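Fluorescence recovery protein (Synechocystis sp., PDB 4JDX) accelerates the return of the orange carotenoid protein from its active red form to the orange form, restoring phycobilisome fluorescence after non-photochemical quenching. Local coordinates at residues Q17-S22 / T99-D104; S22-F27 / Y73-S78; R28-R33 / G91-E96; V79-F84 / S107-L112. All coordinates share one frame; numbering follows the deposited sequence.

How the contacts relate
From the N terminus, helix 17-47 supplies the first segments of contacts 1, 2 and 3 in order, and their partners lie at 99-104, 73-78 and 91-96. Contact 1 closes the longest loop, bringing residues 17-22 to the start of helix 103-114, and both contact 2 and contact 3 lie within that loop. Contact 2 ties residues 22-27 to the loop before helix 80-89, and contact 3 ties 28-33 to the loop after it; these two cross. Contact 4 joins helix 80-89 to helix 103-114, following contact 2 in series while crossing contacts 1 and 3. Phe27 and Phe84 join contacts 2 and 4, and Leu101 and Ile109 join 1 and 4.

Contact 1: Q17-S22 / T99-D104; sequences QAETQS and TFLAAD
Glu19 makes the polar link of this contact, reaching from helix 17-47 to the loop that leads into helix 103-114. Its CG stands anti to the carbonyl carbon (chi1 -79°) and the chain runs on extended, which carries the carboxylate to the N-cap residue Ala102. There OE2 accepts the backbone N-H of Ala102, N to OE2 2.9 Å, met nearly along the C-O axis with an N-H...O angle of 152°. OE1 of the same carboxylate forms a salt bridge with Lys105, so both oxygens are held and the group's rotation is restrained. Below the carboxylate, Glu19 CG packs on Leu101 CD2 at 4.0 Å. The backbone O of Glu19 lies at the edge of the Phe100 ring, 3.3 Å from CE1. One turn further, Ser22 CB sits over a face of that ring in a CH-pi contact, 3.6 Å from the centroid and 18° off the ring normal; Leu101 CG covers the opposite face. Replacing Phe100 with an alanine would probably open a gap beneath Ser22 CB and leave Leu101 without the flat surface it packs on. The same ring also touches Ala23 and Leu26 of helix 17-47, while Leu101 packs on Ile109, so the loop is wedged between helix 17-47 and helix 103-114.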
loop_
_atom_site.group_PDB
_atom_site.type_symbol
_atom_site.label_atom_id
_atom_site.label_comp_id
_atom_site.label_asym_id
_atom_site.label_seq_id
_atom_site.Cartn_x
_atom_site.Cartn_y
_atom_site.Cartn_z
ATOM N N GLN A 17 -38.109 -10.659 -4.478
ATOM C CA GLN A 17 -37.241 -11.341 -3.533
ATOM C C GLN A 17 -36.158 -12.105 -4.287
ATOM O O GLN A 17 -34.980 -12.053 -3.931
ATOM C CB GLN A 17 -38.070 -12.304 -2.687
ATOM C CG GLN A 17 -37.323 -12.941 -1.534
ATOM C CD GLN A 17 -38.242 -13.731 -0.626
ATOM O OE1 GLN A 17 -39.461 -13.702 -0.784
ATOM N NE2 GLN A 17 -37.662 -14.444 0.331
ATOM N N ALA A 18 -36.570 -12.804 -5.339
ATOM C CA ALA A 18 -35.660 -13.609 -6.146
ATOM C C ALA A 18 -34.584 -12.742 -6.793
ATOM O O ALA A 18 -33.422 -13.139 -6.876
ATOM C CB ALA A 18 -36.440 -14.377 -7.213
ATOM N N GLU A 19 -34.974 -11.555 -7.246
ATOM C CA GLU A 19 -34.039 -10.632 -7.881
ATOM C C GLU A 19 -32.993 -10.112 -6.896
ATOM O O GLU A 19 -31.802 -10.085 -7.204
ATOM C CB GLU A 19 -34.789 -9.460 -8.519
ATOM C CG GLU A 19 -35.424 -9.798 -9.859
ATOM C CD GLU A 19 -36.189 -8.637 -10.457
ATOM O OE1 GLU A 19 -36.950 -7.979 -9.716
ATOM O OE2 GLU A 19 -36.024 -8.378 -11.670
ATOM N N THR A 20 -33.439 -9.709 -5.710
ATOM C CA THR A 20 -32.541 -9.148 -4.706
ATOM C C THR A 20 -31.579 -10.207 -4.175
ATOM O O THR A 20 -30.413 -9.923 -3.901
ATOM C CB THR A 20 -33.325 -8.550 -3.518
ATOM O OG1 THR A 20 -34.181 -9.552 -2.955
ATOM C CG2 THR A 20 -34.165 -7.363 -3.965
ATOM N N GLN A 21 -32.075 -11.433 -4.039
ATOM C CA GLN A 21 -31.282 -12.521 -3.481
ATOM C C GLN A 21 -30.196 -12.973 -4.454
ATOM O O GLN A 21 -29.052 -13.197 -4.056
ATOM C CB GLN A 21 -32.187 -13.699 -3.114
ATOM C CG GLN A 21 -31.452 -14.882 -2.507
ATOM C CD GLN A 21 -32.395 -15.964 -2.015
ATOM O OE1 GLN A 21 -33.609 -15.767 -1.966
ATOM N NE2 GLN A 21 -31.841 -17.113 -1.646
ATOM N N SER A 22 -30.553 -13.100 -5.728
ATOM C CA SER A 22 -29.599 -13.526 -6.747
ATOM C C SER A 22 -28.622 -12.405 -7.096
ATOM O O SER A 22 -27.493 -12.665 -7.515
ATOM C CB SER A 22 -30.327 -14.001 -8.005
ATOM O OG SER A 22 -30.724 -15.352 -7.873
ATOM N N THR A 99 -29.618 -12.829 -16.359
ATOM C CA THR A 99 -30.871 -13.337 -16.907
ATOM C C THR A 99 -31.922 -13.660 -15.843
ATOM O O THR A 99 -33.048 -14.026 -16.175
ATOM C CB THR A 99 -30.629 -14.604 -17.748
ATOM O OG1 THR A 99 -30.095 -15.637 -16.911
ATOM C CG2 THR A 99 -29.663 -14.318 -18.891
ATOM N N PHE A 100 -31.559 -13.527 -14.570
ATOM C CA PHE A 100 -32.517 -13.736 -13.488
ATOM C C PHE A 100 -33.314 -12.454 -13.263
ATOM O O PHE A 100 -34.375 -12.468 -12.635
ATOM C CB PHE A 100 -31.807 -14.159 -12.197
ATOM C CG PHE A 100 -30.959 -13.077 -11.586
ATOM C CD1 PHE A 100 -31.500 -12.182 -10.679
ATOM C CD2 PHE A 100 -29.623 -12.952 -11.919
ATOM C CE1 PHE A 100 -30.725 -11.187 -10.120
ATOM C CE2 PHE A 100 -28.846 -11.957 -11.362
ATOM C CZ PHE A 100 -29.396 -11.075 -10.462
ATOM N N LEU A 101 -32.800 -11.350 -13.799
ATOM C CA LEU A 101 -33.457 -10.056 -13.679
ATOM C C LEU A 101 -34.563 -9.878 -14.711
ATOM O O LEU A 101 -34.595 -10.570 -15.728
ATOM C CB LEU A 101 -32.440 -8.930 -13.852
ATOM C CG LEU A 101 -31.351 -8.828 -12.787
ATOM C CD1 LEU A 101 -30.326 -7.783 -13.202
ATOM C CD2 LEU A 101 -31.962 -8.498 -11.428
ATOM N N ALA A 102 -35.465 -8.940 -14.438
ATOM C CA ALA A 102 -36.471 -8.531 -15.409
ATOM C C ALA A 102 -35.782 -8.058 -16.685
ATOM O O ALA A 102 -34.667 -7.540 -16.642
ATOM C CB ALA A 102 -37.341 -7.424 -14.833
ATOM N N ALA A 103 -36.454 -8.239 -17.817
ATOM C CA ALA A 103 -35.892 -7.898 -19.120
ATOM C C ALA A 103 -35.518 -6.420 -19.211
ATOM O O ALA A 103 -34.493 -6.069 -19.797
ATOM C CB ALA A 103 -36.881 -8.262 -20.222
ATOM N N ASP A 104 -36.350 -5.557 -18.633
ATOM C CA ASP A 104 -36.127 -4.114 -18.710
ATOM C C ASP A 104 -34.854 -3.703 -17.966
ATOM O O ASP A 104 -34.124 -2.818 -18.412
ATOM C CB ASP A 104 -37.344 -3.341 -18.180
ATOM C CG ASP A 104 -37.731 -3.743 -16.767
ATOM O OD1 ASP A 104 -37.132 -4.693 -16.225
ATOM O OD2 ASP A 104 -38.648 -3.108 -16.205
#

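Contact 2: S22-F27 / Y73-S78; sequences SAHALF and YDDRQS
OD1 of Asp74, the residue whose backbone O lies at the edge of the Phe27 ring, is gripped by two donors of Arg76: the backbone N, in an Asx turn, and NE. OD2 takes NE as well and also NH2, the NH2 to OD2 distance being 2.6 Å, so the guanidinium meets the carboxylate side-on in a salt bridge that ties Arg76 back onto the loop. Across the contact, Phe27 of helix 17-47 carries most of the packing. Tyr73 presents its edge to a Phe27 face in a T-shaped pair, with centroids 5.8 Å apart and planes at 69°; Phe27 CD2 also meets Tyr73 CB at 4.1 Å. The Tyr73 hydroxyl is hydrogen-bonded to Glu34, further along the same helix. Near the surface, His24 NE2 donates to Asp75 OD1 over a long 3.3 Å, using the anti lone pair, with OD1 21° out of the imidazole plane. A chi1 of 71° sets Asp75 CG between its backbone N and carbonyl carbon and turns the carboxylate to the histidine. The loop is thus fixed chiefly by aromatic packing, and the neighbouring carboxylate would be expected to favour a proton on His24 NE2.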
loop_
_atom_site.group_PDB
_atom_site.type_symbol
_atom_site.label_atom_id
_atom_site.label_comp_id
_atom_site.label_asym_id
_atom_site.label_seq_id
_atom_site.Cartn_x
_atom_site.Cartn_y
_atom_site.Cartn_z
ATOM N N SER A 22 -30.553 -13.100 -5.728
ATOM C CA SER A 22 -29.599 -13.526 -6.747
ATOM C C SER A 22 -28.622 -12.405 -7.096
ATOM O O SER A 22 -27.493 -12.665 -7.515
ATOM C CB SER A 22 -30.327 -14.001 -8.005
ATOM O OG SER A 22 -30.724 -15.352 -7.873
ATOM N N ALA A 23 -29.061 -11.162 -6.922
ATOM C CA ALA A 23 -28.197 -10.011 -7.156
ATOM C C ALA A 23 -27.080 -9.996 -6.119
ATOM O O ALA A 23 -25.920 -9.741 -6.444
ATOM C CB ALA A 23 -29.001 -8.719 -7.095
ATOM N N HIS A 24 -27.440 -10.280 -4.871
ATOM C CA HIS A 24 -26.471 -10.358 -3.783
ATOM C C HIS A 24 -25.437 -11.437 -4.064
ATOM O O HIS A 24 -24.239 -11.237 -3.853
ATOM C CB HIS A 24 -27.176 -10.660 -2.459
ATOM C CG HIS A 24 -27.934 -9.499 -1.898
ATOM N ND1 HIS A 24 -28.963 -9.650 -0.992
ATOM C CD2 HIS A 24 -27.811 -8.167 -2.107
ATOM C CE1 HIS A 24 -29.442 -8.463 -0.672
ATOM N NE2 HIS A 24 -28.760 -7.545 -1.334
ATOM N N ALA A 25 -25.907 -12.584 -4.546
ATOM C CA ALA A 25 -25.033 -13.714 -4.821
ATOM C C ALA A 25 -24.084 -13.365 -5.960
ATOM O O ALA A 25 -22.939 -13.820 -5.993
ATOM C CB ALA A 25 -25.856 -14.948 -5.169
ATOM N N LEU A 26 -24.563 -12.545 -6.887
ATOM C CA LEU A 26 -23.761 -12.139 -8.032
ATOM C C LEU A 26 -22.756 -11.064 -7.624
ATOM O O LEU A 26 -21.644 -11.012 -8.148
ATOM C CB LEU A 26 -24.655 -11.632 -9.164
ATOM C CG LEU A 26 -23.909 -11.183 -10.420
ATOM C CD1 LEU A 26 -22.927 -12.262 -10.875
ATOM C CD2 LEU A 26 -24.896 -10.836 -11.527
ATOM N N PHE A 27 -23.154 -10.212 -6.682
ATOM C CA PHE A 27 -22.255 -9.204 -6.125
ATOM C C PHE A 27 -21.037 -9.865 -5.498
ATOM O O PHE A 27 -19.900 -9.503 -5.791
ATOM C CB PHE A 27 -22.970 -8.367 -5.060
ATOM C CG PHE A 27 -23.579 -7.093 -5.583
ATOM C CD1 PHE A 27 -23.762 -6.892 -6.939
ATOM C CD2 PHE A 27 -23.958 -6.089 -4.709
ATOM C CE1 PHE A 27 -24.319 -5.719 -7.409
ATOM C CE2 PHE A 27 -24.512 -4.915 -5.177
ATOM C CZ PHE A 27 -24.692 -4.730 -6.527
ATOM N N TYR A 73 -19.735 -2.102 -4.025
ATOM C CA TYR A 73 -20.861 -3.029 -4.090
ATOM C C TYR A 73 -22.054 -2.531 -3.284
ATOM O O TYR A 73 -22.451 -3.137 -2.291
ATOM C CB TYR A 73 -20.415 -4.421 -3.636
ATOM C CG TYR A 73 -19.362 -4.995 -4.558
ATOM C CD1 TYR A 73 -19.722 -5.704 -5.696
ATOM C CD2 TYR A 73 -18.011 -4.796 -4.314
ATOM C CE1 TYR A 73 -18.768 -6.214 -6.552
ATOM C CE2 TYR A 73 -17.051 -5.304 -5.166
ATOM C CZ TYR A 73 -17.436 -6.011 -6.285
ATOM O OH TYR A 73 -16.490 -6.524 -7.142
ATOM N N ASP A 74 -22.622 -1.419 -3.740
ATOM C CA ASP A 74 -23.759 -0.792 -3.085
ATOM C C ASP A 74 -25.064 -1.354 -3.650
ATOM O O ASP A 74 -25.343 -1.216 -4.841
ATOM C CB ASP A 74 -23.695 0.720 -3.299
ATOM C CG ASP A 74 -24.690 1.474 -2.448
ATOM O OD1 ASP A 74 -25.540 0.830 -1.800
ATOM O OD2 ASP A 74 -24.626 2.721 -2.434
ATOM N N ASP A 75 -25.863 -1.980 -2.791
ATOM C CA ASP A 75 -27.069 -2.677 -3.229
ATOM C C ASP A 75 -28.310 -1.790 -3.158
ATOM O O ASP A 75 -29.425 -2.253 -3.407
ATOM C CB ASP A 75 -27.289 -3.932 -2.379
ATOM C CG ASP A 75 -27.715 -3.608 -0.962
ATOM O OD1 ASP A 75 -28.400 -4.447 -0.341
ATOM O OD2 ASP A 75 -27.368 -2.516 -0.468
ATOM N N ARG A 76 -28.119 -0.516 -2.827
ATOM C CA ARG A 76 -29.242 0.402 -2.676
ATOM C C ARG A 76 -29.947 0.663 -4.004
ATOM O O ARG A 76 -29.321 0.696 -5.064
ATOM C CB ARG A 76 -28.789 1.713 -2.032
ATOM C CG ARG A 76 -28.543 1.586 -0.537
ATOM C CD ARG A 76 -28.014 2.873 0.073
ATOM N NE ARG A 76 -26.689 3.216 -0.436
ATOM C CZ ARG A 76 -25.976 4.258 -0.023
ATOM N NH1 ARG A 76 -26.457 5.067 0.910
ATOM N NH2 ARG A 76 -24.780 4.497 -0.542
ATOM N N GLN A 77 -31.261 0.841 -3.927
ATOM C CA GLN A 77 -32.106 0.983 -5.105
ATOM C C GLN A 77 -31.666 2.131 -6.011
ATOM O O GLN A 77 -31.925 2.115 -7.215
ATOM C CB GLN A 77 -33.554 1.204 -4.666
ATOM C CG GLN A 77 -34.550 1.295 -5.805
ATOM C CD GLN A 77 -35.947 1.636 -5.324
ATOM O OE1 GLN A 77 -36.155 2.646 -4.652
ATOM N NE2 GLN A 77 -36.912 0.788 -5.659
ATOM N N SER A 78 -30.997 3.121 -5.430
ATOM C CA SER A 78 -30.654 4.343 -6.148
ATOM C C SER A 78 -29.544 4.135 -7.178
ATOM O O SER A 78 -29.520 4.800 -8.215
ATOM C CB SER A 78 -30.228 5.426 -5.157
ATOM O OG SER A 78 -29.016 5.074 -4.515
#

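Contact 3: R28-R33 / G91-E96; sequences RKAYQR and GLVQAE
Arg33 NH1 donates to the backbone O of Leu92, 2.9 Å away, just after the Schellman motif in which Gly91, with its positive phi of 76°, ends helix 80-89. The bond has an N-H...O angle of 153°; the oxygen lies in the guanidinium plane at its edge, while NH1 stands above the carbonyl plane. It thereby gives a loop carbonyl a donor from helix 17-47. The apolar part of this first shell is centred on Ala30, whose CB points at the loop and meets Val93 CG1 at 3.7 Å and Leu92 CB at 4.1 Å. A small side chain at Ala30 goes with the close backbones, the CA atoms of Ala30 and Leu92 being only 5.1 Å apart. Arg33 CB adds a contact with Leu92 CD2 at 4.2 Å. In the next shell, Glu97 forms a salt bridge to Arg33 NH2 through OE2 and accepts the backbone N-H of Gln94 through OE1, so one carboxylate positions both the arginine and the loop. With a leucine in place of Arg33, the Leu92 carbonyl would probably lose its donor and Glu97 its charged mate. Leu92 and Val93 also pack on Leu87 of helix 80-89, and Val93 on Leu26 of helix 17-47. Over one face of the Arg33 guanidinium lies Lys29 CG, 4.1 Å above the plane and displaced toward the rim.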
loop_
_atom_site.group_PDB
_atom_site.type_symbol
_atom_site.label_atom_id
_atom_site.label_comp_id
_atom_site.label_asym_id
_atom_site.label_seq_id
_atom_site.Cartn_x
_atom_site.Cartn_y
_atom_site.Cartn_z
ATOM N N ARG A 28 -21.283 -10.836 -4.627
ATOM C CA ARG A 28 -20.207 -11.538 -3.944
ATOM C C ARG A 28 -19.296 -12.232 -4.951
ATOM O O ARG A 28 -18.078 -12.222 -4.807
ATOM C CB ARG A 28 -20.788 -12.556 -2.964
ATOM C CG ARG A 28 -21.570 -11.923 -1.823
ATOM C CD ARG A 28 -21.997 -12.960 -0.799
ATOM N NE ARG A 28 -23.116 -13.773 -1.271
ATOM C CZ ARG A 28 -24.392 -13.579 -0.944
ATOM N NH1 ARG A 28 -24.746 -12.594 -0.128
ATOM N NH2 ARG A 28 -25.326 -14.382 -1.436
ATOM N N LYS A 29 -19.900 -12.826 -5.975
ATOM C CA LYS A 29 -19.152 -13.512 -7.020
ATOM C C LYS A 29 -18.189 -12.542 -7.702
ATOM O O LYS A 29 -17.000 -12.827 -7.842
ATOM C CB LYS A 29 -20.117 -14.088 -8.052
ATOM C CG LYS A 29 -19.529 -15.171 -8.934
ATOM C CD LYS A 29 -20.534 -15.602 -9.987
ATOM C CE LYS A 29 -20.204 -16.964 -10.566
ATOM N NZ LYS A 29 -21.002 -18.047 -9.922
ATOM N N ALA A 30 -18.718 -11.395 -8.119
ATOM C CA ALA A 30 -17.926 -10.359 -8.771
ATOM C C ALA A 30 -16.837 -9.860 -7.830
ATOM O O ALA A 30 -15.693 -9.646 -8.235
ATOM C CB ALA A 30 -18.822 -9.202 -9.194
ATOM N N TYR A 31 -17.212 -9.675 -6.568
ATOM C CA TYR A 31 -16.284 -9.238 -5.535
ATOM C C TYR A 31 -15.079 -10.170 -5.474
ATOM O O TYR A 31 -13.933 -9.717 -5.435
ATOM C CB TYR A 31 -16.991 -9.192 -4.177
ATOM C CG TYR A 31 -16.073 -8.902 -3.011
ATOM C CD1 TYR A 31 -15.416 -7.686 -2.904
ATOM C CD2 TYR A 31 -15.867 -9.844 -2.014
ATOM C CE1 TYR A 31 -14.576 -7.420 -1.840
ATOM C CE2 TYR A 31 -15.031 -9.584 -0.949
ATOM C CZ TYR A 31 -14.389 -8.373 -0.867
ATOM O OH TYR A 31 -13.558 -8.115 0.197
ATOM N N GLN A 32 -15.340 -11.473 -5.477
ATOM C CA GLN A 32 -14.272 -12.463 -5.451
ATOM C C GLN A 32 -13.426 -12.373 -6.716
ATOM O O GLN A 32 -12.207 -12.545 -6.668
ATOM C CB GLN A 32 -14.850 -13.869 -5.295
ATOM C CG GLN A 32 -15.482 -14.113 -3.933
ATOM C CD GLN A 32 -14.467 -14.080 -2.806
ATOM O OE1 GLN A 32 -13.307 -14.437 -2.996
ATOM N NE2 GLN A 32 -14.896 -13.646 -1.626
ATOM N N ARG A 33 -14.072 -12.092 -7.844
ATOM C CA ARG A 33 -13.361 -11.963 -9.109
ATOM C C ARG A 33 -12.424 -10.760 -9.067
ATOM O O ARG A 33 -11.337 -10.786 -9.645
ATOM C CB ARG A 33 -14.342 -11.804 -10.272
ATOM C CG ARG A 33 -15.188 -13.030 -10.564
ATOM C CD ARG A 33 -15.737 -12.957 -11.972
ATOM N NE ARG A 33 -16.496 -14.148 -12.352
ATOM C CZ ARG A 33 -17.797 -14.171 -12.634
ATOM N NH1 ARG A 33 -18.533 -13.069 -12.586
ATOM N NH2 ARG A 33 -18.370 -15.314 -12.971
ATOM N N GLY A 91 -15.953 -6.140 -16.645
ATOM C CA GLY A 91 -15.798 -7.564 -16.888
ATOM C C GLY A 91 -15.898 -8.402 -15.625
ATOM O O GLY A 91 -15.498 -9.568 -15.616
ATOM N N LEU A 92 -16.434 -7.813 -14.561
ATOM C CA LEU A 92 -16.573 -8.508 -13.284
ATOM C C LEU A 92 -17.839 -9.363 -13.243
ATOM O O LEU A 92 -17.972 -10.254 -12.403
ATOM C CB LEU A 92 -16.559 -7.505 -12.128
ATOM C CG LEU A 92 -15.204 -6.822 -11.911
ATOM C CD1 LEU A 92 -15.270 -5.806 -10.779
ATOM C CD2 LEU A 92 -14.121 -7.859 -11.643
ATOM N N VAL A 93 -18.768 -9.082 -14.151
ATOM C CA VAL A 93 -19.902 -9.968 -14.381
ATOM C C VAL A 93 -20.140 -10.116 -15.878
ATOM O O VAL A 93 -19.831 -9.214 -16.660
ATOM C CB VAL A 93 -21.194 -9.451 -13.713
ATOM C CG1 VAL A 93 -20.976 -9.245 -12.217
ATOM C CG2 VAL A 93 -21.676 -8.169 -14.386
ATOM N N GLN A 94 -20.680 -11.262 -16.271
ATOM C CA GLN A 94 -21.015 -11.511 -17.666
ATOM C C GLN A 94 -22.499 -11.239 -17.884
ATOM O O GLN A 94 -23.314 -11.444 -16.984
ATOM C CB GLN A 94 -20.658 -12.950 -18.049
ATOM C CG GLN A 94 -19.175 -13.267 -17.902
ATOM C CD GLN A 94 -18.307 -12.441 -18.836
ATOM O OE1 GLN A 94 -17.502 -11.621 -18.393
ATOM N NE2 GLN A 94 -18.465 -12.659 -20.136
ATOM N N ALA A 95 -22.840 -10.753 -19.073
ATOM C CA ALA A 95 -24.222 -10.422 -19.408
ATOM C C ALA A 95 -25.148 -11.611 -19.165
ATOM O O ALA A 95 -26.304 -11.440 -18.776
ATOM C CB ALA A 95 -24.310 -9.978 -20.858
ATOM N N GLU A 96 -24.629 -12.814 -19.382
ATOM C CA GLU A 96 -25.423 -14.032 -19.254
ATOM C C GLU A 96 -25.841 -14.275 -17.803
ATOM O O GLU A 96 -26.777 -15.027 -17.534
ATOM C CB GLU A 96 -24.639 -15.241 -19.781
ATOM C CG GLU A 96 -24.086 -15.066 -21.191
ATOM C CD GLU A 96 -22.700 -14.445 -21.201
ATOM O OE1 GLU A 96 -22.575 -13.275 -21.621
ATOM O OE2 GLU A 96 -21.737 -15.126 -20.786
#

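Contact 4: V79-F84 / S107-L112; sequences VIIFVF and SKIKAL
The short helical segments 80-84 and 107-112 pass 9.0 Å apart at a signed crossing angle of -53°, with Ile81 and Ile109 nearest by their CA atoms. The contact between them is apolar. Ile109 points at the other helix, and its CG1-CD1 branch spans two partners: the terminal CD1 reaches Phe84 CB at 3.6 Å, while CG1 meets Ile81 CG2 at 4.0 Å, the two isoleucine side chains crossing at about a right angle. The CG2 branch of Ile109 lies by the backbone of Phe84. Ile81 holds CG2 anti to its backbone N, and this branch also touches Leu112 CD1 at 4.2 Å and the aliphatic CG of Lys108. Leu112 CD1 in turn comes to the edge of the Phe82 ring, 4.0 Å from CD1, at the exposed side of the contact. The Phe84 ring leads away from helix 103-114 and packs against Phe27, Ala23 and Leu26 of helix 17-47, so helix 80-89 lies between helix 17-47 and helix 103-114.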
loop_
_atom_site.group_PDB
_atom_site.type_symbol
_atom_site.label_atom_id
_atom_site.label_comp_id
_atom_site.label_asym_id
_atom_site.label_seq_id
_atom_site.Cartn_x
_atom_site.Cartn_y
_atom_site.Cartn_z
ATOM N N VAL A 79 -28.629 3.215 -6.891
ATOM C CA VAL A 79 -27.446 3.027 -7.725
ATOM C C VAL A 79 -27.203 1.577 -8.143
ATOM O O VAL A 79 -26.338 1.310 -8.978
ATOM C CB VAL A 79 -26.186 3.527 -6.991
ATOM C CG1 VAL A 79 -26.297 5.021 -6.710
ATOM C CG2 VAL A 79 -25.975 2.740 -5.700
ATOM N N ILE A 80 -27.963 0.646 -7.573
ATOM C CA ILE A 80 -27.729 -0.778 -7.809
ATOM C C ILE A 80 -27.681 -1.107 -9.299
ATOM O O ILE A 80 -26.918 -1.975 -9.726
ATOM C CB ILE A 80 -28.803 -1.651 -7.128
ATOM C CG1 ILE A 80 -28.473 -3.136 -7.308
ATOM C CG2 ILE A 80 -30.187 -1.331 -7.680
ATOM C CD1 ILE A 80 -29.335 -4.057 -6.470
ATOM N N ILE A 81 -28.493 -0.409 -10.083
ATOM C CA ILE A 81 -28.511 -0.601 -11.531
ATOM C C ILE A 81 -27.223 -0.075 -12.156
ATOM O O ILE A 81 -26.670 -0.686 -13.071
ATOM C CB ILE A 81 -29.705 0.118 -12.187
ATOM C CG1 ILE A 81 -31.020 -0.513 -11.729
ATOM C CG2 ILE A 81 -29.594 0.063 -13.710
ATOM C CD1 ILE A 81 -31.254 -1.913 -12.277
ATOM N N PHE A 82 -26.751 1.061 -11.653
ATOM C CA PHE A 82 -25.516 1.661 -12.140
ATOM C C PHE A 82 -24.335 0.760 -11.803
ATOM O O PHE A 82 -23.405 0.613 -12.595
ATOM C CB PHE A 82 -25.310 3.045 -11.513
ATOM C CG PHE A 82 -26.401 4.036 -11.844
ATOM C CD1 PHE A 82 -27.164 3.896 -12.989
ATOM C CD2 PHE A 82 -26.660 5.109 -11.007
ATOM C CE1 PHE A 82 -28.162 4.804 -13.292
ATOM C CE2 PHE A 82 -27.658 6.018 -11.307
ATOM C CZ PHE A 82 -28.408 5.865 -12.449
ATOM N N VAL A 83 -24.390 0.147 -10.626
ATOM C CA VAL A 83 -23.312 -0.718 -10.160
ATOM C C VAL A 83 -23.126 -1.893 -11.110
ATOM O O VAL A 83 -22.008 -2.181 -11.536
ATOM C CB VAL A 83 -23.591 -1.257 -8.739
ATOM C CG1 VAL A 83 -22.527 -2.273 -8.325
ATOM C CG2 VAL A 83 -23.668 -0.113 -7.733
ATOM N N PHE A 84 -24.220 -2.569 -11.442
ATOM C CA PHE A 84 -24.159 -3.710 -12.351
ATOM C C PHE A 84 -23.558 -3.318 -13.696
ATOM O O PHE A 84 -22.736 -4.045 -14.254
ATOM C CB PHE A 84 -25.547 -4.325 -12.550
ATOM C CG PHE A 84 -25.943 -5.281 -11.459
ATOM C CD1 PHE A 84 -25.184 -6.408 -11.207
ATOM C CD2 PHE A 84 -27.069 -5.054 -10.689
ATOM C CE1 PHE A 84 -25.539 -7.287 -10.205
ATOM C CE2 PHE A 84 -27.427 -5.934 -9.686
ATOM C CZ PHE A 84 -26.661 -7.050 -9.446
ATOM N N SER A 107 -31.739 -4.792 -20.112
ATOM C CA SER A 107 -31.535 -3.907 -21.251
ATOM C C SER A 107 -30.891 -2.599 -20.816
ATOM O O SER A 107 -29.954 -2.114 -21.450
ATOM C CB SER A 107 -32.868 -3.624 -21.946
ATOM O OG SER A 107 -33.386 -4.799 -22.542
ATOM N N LYS A 108 -31.400 -2.032 -19.728
ATOM C CA LYS A 108 -30.902 -0.762 -19.218
ATOM C C LYS A 108 -29.432 -0.894 -18.826
ATOM O O LYS A 108 -28.610 -0.038 -19.154
ATOM C CB LYS A 108 -31.734 -0.318 -18.012
ATOM C CG LYS A 108 -31.335 1.030 -17.435
ATOM C CD LYS A 108 -31.576 2.159 -18.426
ATOM C CE LYS A 108 -31.351 3.517 -17.780
ATOM N NZ LYS A 108 -31.418 4.635 -18.764
ATOM N N ILE A 109 -29.112 -1.980 -18.131
ATOM C CA ILE A 109 -27.747 -2.242 -17.697
ATOM C C ILE A 109 -26.799 -2.364 -18.886
ATOM O O ILE A 109 -25.781 -1.675 -18.952
ATOM C CB ILE A 109 -27.673 -3.532 -16.855
ATOM C CG1 ILE A 109 -28.337 -3.307 -15.494
ATOM C CG2 ILE A 109 -26.226 -3.980 -16.673
ATOM C CD1 ILE A 109 -28.463 -4.560 -14.654
ATOM N N LYS A 110 -27.138 -3.245 -19.820
ATOM C CA LYS A 110 -26.323 -3.447 -21.012
ATOM C C LYS A 110 -26.107 -2.127 -21.742
ATOM O O LYS A 110 -25.010 -1.843 -22.222
ATOM C CB LYS A 110 -26.990 -4.457 -21.947
ATOM C CG LYS A 110 -27.095 -5.856 -21.367
ATOM C CD LYS A 110 -27.757 -6.814 -22.338
ATOM C CE LYS A 110 -27.908 -8.194 -21.727
ATOM N NZ LYS A 110 -28.391 -9.198 -22.713
ATOM N N ALA A 111 -27.162 -1.320 -21.807
ATOM C CA ALA A 111 -27.119 -0.045 -22.510
ATOM C C ALA A 111 -26.108 0.897 -21.864
ATOM O O ALA A 111 -25.259 1.475 -22.545
ATOM C CB ALA A 111 -28.505 0.596 -22.526
ATOM N N LEU A 112 -26.203 1.041 -20.548
ATOM C CA LEU A 112 -25.316 1.930 -19.803
ATOM C C LEU A 112 -23.858 1.487 -19.919
ATOM O O LEU A 112 -22.950 2.318 -19.968
ATOM C CB LEU A 112 -25.733 1.976 -18.331
ATOM C CG LEU A 112 -27.129 2.548 -18.069
ATOM C CD1 LEU A 112 -27.537 2.336 -16.616
ATOM C CD2 LEU A 112 -27.183 4.026 -18.445
#